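Local coordinates for protein Dot/Icm T4SS effector (Legionella pneumophila, PDB 6VVE) that acts as a kinase that Legionella delivers into its host, where inositol hexakisphosphate switches it on, and binds ADP with manganese, at residues 231-243 against 275-288. Numbering follows the deposited sequence.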
# COMPACT_ATOMS: atom_id res chain seq x y z
N GLN A 231 -8.11 1.75 8.35
CA GLN A 231 -8.20 0.73 7.31
C GLN A 231 -7.67 -0.60 7.81
O GLN A 231 -8.33 -1.64 7.66
CB GLN A 231 -7.40 1.21 6.09
CG GLN A 231 -7.60 0.45 4.82
CD GLN A 231 -6.89 1.11 3.66
OE1 GLN A 231 -5.66 1.19 3.63
NE2 GLN A 231 -7.66 1.61 2.71
N TRP A 232 -6.47 -0.60 8.39
CA TRP A 232 -5.84 -1.83 8.86
C TRP A 232 -6.77 -2.62 9.77
O TRP A 232 -6.78 -3.86 9.75
CB TRP A 232 -4.55 -1.48 9.61
CG TRP A 232 -4.81 -0.67 10.84
CD1 TRP A 232 -4.94 0.69 10.91
CD2 TRP A 232 -4.99 -1.16 12.17
NE1 TRP A 232 -5.20 1.07 12.21
CE2 TRP A 232 -5.23 -0.05 13.00
CE3 TRP A 232 -4.99 -2.44 12.74
CZ2 TRP A 232 -5.44 -0.18 14.37
CZ3 TRP A 232 -5.20 -2.56 14.11
CH2 TRP A 232 -5.43 -1.44 14.90
N LEU A 233 -7.56 -1.92 10.59
CA LEU A 233 -8.44 -2.60 11.54
C LEU A 233 -9.58 -3.30 10.81
O LEU A 233 -9.98 -4.41 11.21
CB LEU A 233 -8.98 -1.60 12.55
CG LEU A 233 -9.86 -2.13 13.68
CD1 LEU A 233 -9.06 -3.00 14.62
CD2 LEU A 233 -10.51 -0.96 14.44
N TYR A 234 -10.11 -2.68 9.76
CA TYR A 234 -11.21 -3.29 9.02
C TYR A 234 -10.77 -4.60 8.37
O TYR A 234 -11.50 -5.60 8.40
CB TYR A 234 -11.74 -2.34 7.94
CG TYR A 234 -12.07 -0.94 8.40
CD1 TYR A 234 -12.32 -0.65 9.74
CD2 TYR A 234 -12.18 0.09 7.48
CE1 TYR A 234 -12.62 0.63 10.15
CE2 TYR A 234 -12.50 1.38 7.87
CZ TYR A 234 -12.70 1.65 9.21
OH TYR A 234 -13.01 2.93 9.59
N VAL A 235 -9.58 -4.60 7.76
CA VAL A 235 -9.07 -5.80 7.11
C VAL A 235 -8.93 -6.93 8.13
O VAL A 235 -9.40 -8.06 7.90
CB VAL A 235 -7.74 -5.51 6.40
CG1 VAL A 235 -7.16 -6.78 5.80
CG2 VAL A 235 -7.92 -4.44 5.33
N TYR A 236 -8.30 -6.64 9.27
CA TYR A 236 -8.04 -7.70 10.24
C TYR A 236 -9.34 -8.27 10.81
O TYR A 236 -9.50 -9.49 10.91
CB TYR A 236 -7.16 -7.18 11.37
CG TYR A 236 -6.70 -8.29 12.28
CD1 TYR A 236 -5.60 -9.07 11.95
CD2 TYR A 236 -7.36 -8.56 13.47
CE1 TYR A 236 -5.18 -10.10 12.77
CE2 TYR A 236 -6.93 -9.58 14.31
CZ TYR A 236 -5.85 -10.35 13.95
OH TYR A 236 -5.42 -11.37 14.77
N ASN A 237 -10.27 -7.39 11.19
CA ASN A 237 -11.51 -7.86 11.82
C ASN A 237 -12.40 -8.59 10.82
O ASN A 237 -13.13 -9.50 11.22
CB ASN A 237 -12.26 -6.69 12.44
CG ASN A 237 -11.75 -6.35 13.83
OD1 ASN A 237 -12.35 -6.73 14.84
ND2 ASN A 237 -10.63 -5.63 13.89
N PHE A 238 -12.36 -8.21 9.55
CA PHE A 238 -13.13 -8.94 8.54
C PHE A 238 -12.64 -10.38 8.43
O PHE A 238 -13.44 -11.31 8.28
CB PHE A 238 -13.04 -8.25 7.19
CG PHE A 238 -13.77 -8.98 6.09
CD1 PHE A 238 -15.15 -8.92 6.00
CD2 PHE A 238 -13.07 -9.73 5.15
CE1 PHE A 238 -15.83 -9.59 5.00
CE2 PHE A 238 -13.75 -10.41 4.14
CZ PHE A 238 -15.13 -10.33 4.07
N ILE A 239 -11.31 -10.58 8.51
CA ILE A 239 -10.75 -11.92 8.33
C ILE A 239 -10.79 -12.70 9.64
O ILE A 239 -11.05 -13.91 9.65
CB ILE A 239 -9.32 -11.80 7.78
CG1 ILE A 239 -9.32 -11.03 6.46
CG2 ILE A 239 -8.70 -13.17 7.59
CD1 ILE A 239 -7.93 -10.78 5.88
N TYR A 240 -10.50 -12.04 10.76
CA TYR A 240 -10.45 -12.69 12.08
C TYR A 240 -11.36 -11.92 13.02
O TYR A 240 -10.89 -11.30 13.99
CB TYR A 240 -9.02 -12.75 12.63
CG TYR A 240 -8.05 -13.44 11.71
CD1 TYR A 240 -8.15 -14.81 11.45
CD2 TYR A 240 -7.02 -12.74 11.10
CE1 TYR A 240 -7.27 -15.44 10.61
CE2 TYR A 240 -6.12 -13.36 10.25
CZ TYR A 240 -6.25 -14.72 10.01
OH TYR A 240 -5.37 -15.34 9.16
N PRO A 241 -12.66 -11.95 12.78
CA PRO A 241 -13.60 -11.21 13.64
C PRO A 241 -13.53 -11.71 15.08
O PRO A 241 -13.08 -12.84 15.33
CB PRO A 241 -14.97 -11.51 13.01
CG PRO A 241 -14.76 -12.80 12.23
CD PRO A 241 -13.35 -12.71 11.72
N PRO A 242 -13.97 -10.90 16.04
CA PRO A 242 -14.01 -11.38 17.43
C PRO A 242 -15.00 -12.53 17.59
O PRO A 242 -15.99 -12.64 16.86
CB PRO A 242 -14.46 -10.15 18.23
CG PRO A 242 -14.31 -8.98 17.29
CD PRO A 242 -14.48 -9.53 15.90
N THR A 243 -14.73 -13.38 18.58
CA THR A 243 -15.52 -14.57 18.85
C THR A 243 -15.93 -14.58 20.31
O THR A 243 -15.12 -14.28 21.19
CB THR A 243 -14.73 -15.84 18.50
OG1 THR A 243 -14.64 -15.99 17.08
CG2 THR A 243 -15.39 -17.06 19.09
N LEU A 275 -9.15 1.44 21.41
CA LEU A 275 -8.85 0.12 20.87
C LEU A 275 -8.73 -0.90 22.00
O LEU A 275 -9.28 -2.01 21.91
CB LEU A 275 -7.55 0.18 20.06
CG LEU A 275 -7.60 0.96 18.75
CD1 LEU A 275 -6.20 1.26 18.26
CD2 LEU A 275 -8.37 0.21 17.70
N LEU A 276 -8.01 -0.55 23.07
CA LEU A 276 -7.84 -1.48 24.18
C LEU A 276 -9.16 -1.75 24.88
O LEU A 276 -9.44 -2.88 25.28
CB LEU A 276 -6.81 -0.95 25.17
CG LEU A 276 -5.54 -1.77 25.36
CD1 LEU A 276 -4.72 -1.21 26.52
CD2 LEU A 276 -5.83 -3.24 25.59
N ARG A 277 -9.98 -0.71 25.07
CA ARG A 277 -11.28 -0.89 25.71
C ARG A 277 -12.17 -1.81 24.88
O ARG A 277 -12.72 -2.79 25.39
CB ARG A 277 -11.95 0.47 25.91
CG ARG A 277 -13.39 0.41 26.41
CD ARG A 277 -13.50 -0.30 27.75
NE ARG A 277 -12.68 0.33 28.78
CZ ARG A 277 -12.47 -0.19 29.99
NH1 ARG A 277 -13.02 -1.35 30.33
NH2 ARG A 277 -11.70 0.46 30.86
N PHE A 278 -12.33 -1.50 23.59
CA PHE A 278 -13.13 -2.36 22.72
C PHE A 278 -12.56 -3.77 22.66
O PHE A 278 -13.31 -4.76 22.65
CB PHE A 278 -13.21 -1.76 21.32
CG PHE A 278 -14.13 -0.56 21.21
CD1 PHE A 278 -14.82 -0.08 22.31
CD2 PHE A 278 -14.30 0.08 20.00
CE1 PHE A 278 -15.67 1.01 22.20
CE2 PHE A 278 -15.15 1.18 19.88
CZ PHE A 278 -15.83 1.64 20.98
N TYR A 279 -11.23 -3.90 22.59
CA TYR A 279 -10.62 -5.22 22.58
C TYR A 279 -10.89 -5.96 23.89
O TYR A 279 -11.22 -7.16 23.88
CB TYR A 279 -9.11 -5.10 22.34
CG TYR A 279 -8.37 -6.42 22.35
CD1 TYR A 279 -8.48 -7.31 21.29
CD2 TYR A 279 -7.57 -6.78 23.43
CE1 TYR A 279 -7.81 -8.51 21.29
CE2 TYR A 279 -6.89 -7.98 23.44
CZ TYR A 279 -7.01 -8.84 22.37
OH TYR A 279 -6.35 -10.04 22.38
N HIS A 280 -10.77 -5.26 25.02
CA HIS A 280 -11.02 -5.88 26.32
C HIS A 280 -12.47 -6.33 26.45
O HIS A 280 -12.75 -7.33 27.11
CB HIS A 280 -10.65 -4.91 27.44
CG HIS A 280 -10.71 -5.51 28.81
ND1 HIS A 280 -10.13 -6.72 29.11
CD2 HIS A 280 -11.28 -5.07 29.95
CE1 HIS A 280 -10.34 -7.00 30.39
NE2 HIS A 280 -11.03 -6.01 30.92
N GLU A 281 -13.40 -5.59 25.84
CA GLU A 281 -14.81 -5.94 25.91
C GLU A 281 -15.21 -7.03 24.93
O GLU A 281 -16.36 -7.48 24.97
CB GLU A 281 -15.66 -4.70 25.65
CG GLU A 281 -15.61 -3.65 26.75
CD GLU A 281 -16.34 -2.37 26.36
OE1 GLU A 281 -16.19 -1.92 25.20
OE2 GLU A 281 -17.08 -1.83 27.21
N GLY A 282 -14.31 -7.47 24.06
CA GLY A 282 -14.65 -8.45 23.06
C GLY A 282 -15.36 -7.90 21.85
O GLY A 282 -16.02 -8.66 21.13
N LEU A 283 -15.24 -6.59 21.59
CA LEU A 283 -15.95 -5.95 20.50
C LEU A 283 -15.16 -5.97 19.19
O LEU A 283 -15.77 -6.02 18.12
CB LEU A 283 -16.27 -4.50 20.86
CG LEU A 283 -17.08 -4.28 22.14
CD1 LEU A 283 -17.40 -2.80 22.30
CD2 LEU A 283 -18.34 -5.12 22.14
N ILE A 284 -13.84 -5.90 19.26
CA ILE A 284 -12.98 -5.90 18.09
C ILE A 284 -11.84 -6.89 18.32
O ILE A 284 -11.54 -7.28 19.45
CB ILE A 284 -12.41 -4.50 17.78
CG1 ILE A 284 -11.52 -4.01 18.93
CG2 ILE A 284 -13.52 -3.52 17.53
CD1 ILE A 284 -10.75 -2.74 18.61
N SER A 285 -11.21 -7.28 17.23
CA SER A 285 -10.00 -8.09 17.25
C SER A 285 -8.79 -7.21 16.96
O SER A 285 -8.90 -6.13 16.37
CB SER A 285 -10.09 -9.22 16.21
OG SER A 285 -11.19 -10.05 16.49
N LEU A 286 -7.63 -7.69 17.37
CA LEU A 286 -6.37 -7.00 17.13
C LEU A 286 -5.31 -8.04 16.79
O LEU A 286 -5.33 -9.15 17.32
CB LEU A 286 -5.93 -6.20 18.37
CG LEU A 286 -6.82 -5.06 18.82
CD1 LEU A 286 -6.32 -4.50 20.15
CD2 LEU A 286 -6.89 -3.97 17.78
N PRO A 287 -4.37 -7.69 15.91
CA PRO A 287 -3.22 -8.59 15.68
C PRO A 287 -2.57 -8.95 17.01
O PRO A 287 -2.50 -8.13 17.93
CB PRO A 287 -2.29 -7.76 14.79
CG PRO A 287 -3.21 -6.81 14.07
CD PRO A 287 -4.29 -6.48 15.07
N LYS A 288 -2.10 -10.19 17.10
CA LYS A 288 -1.58 -10.68 18.37
C LYS A 288 -0.50 -9.76 18.93
O LYS A 288 -0.49 -9.47 20.13
CB LYS A 288 -1.03 -12.10 18.19
CG LYS A 288 -0.84 -12.85 19.50
CD LYS A 288 -0.22 -14.23 19.27
CE LYS A 288 -0.51 -15.17 20.43
NZ LYS A 288 -0.09 -14.60 21.74
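Ser285 and its neighbours in the extended link 284-287 run alongside helix 231-239 and the turn that follows it, the backbones coming closest at Pro242 and Ser285, whose CA atoms are 5.2 Å apart. The link shows how one side-chain amide can serve an irregular backbone. Asn237 reads both backbone polar groups of Ser285: its OD1 accepts from Ser285 N at 2.7 Å in a nearly straight bond (172°), while its ND2 gives a more bent one to Ser285 O. ND2 also donates to Leu233 O, which lies one turn back and near the amide plane, so three bonds fix the rotation of the amide. Ser285 adds its hydroxyl, with OG donating to Tyr240 O at 2.8 Å in the carbonyl plane just past the helix end; Pro242 packs its CG against the Ile284 carbonyl carbon. Farther along, Pro287 lies over one face of Tyr236, its CD 4.0 Å from the ring centroid and 8° off the normal, a CH-pi contact; Tyr240 CB sits over the opposite face, toward its rim. With its CG anti to the backbone N (chi1 -171°), Tyr236 reaches across the link, its CE2 near the Leu286 carbonyl carbon, and its OH hydrogen-bonds to Glu163, whose other carboxylate oxygen receives Lys288 N. Toward the start of helix 231-239, Leu286 CD2 meets both Leu233 CD1 at 4.0 Å and the rim of the Trp232 indole at CH2, while Leu275 CD2 touches Leu233 CD2. The indole NE1 hydrogen-bonds to Ser269. A Schellman motif at Gly282 ends helix 272-280, and Pro287 takes the N-cap position of helix 288-299; the arrangement is thus a helix-to-helix connection packed on a third helix, within the helical C-terminal part of this kinase and away from its nucleotide pocket.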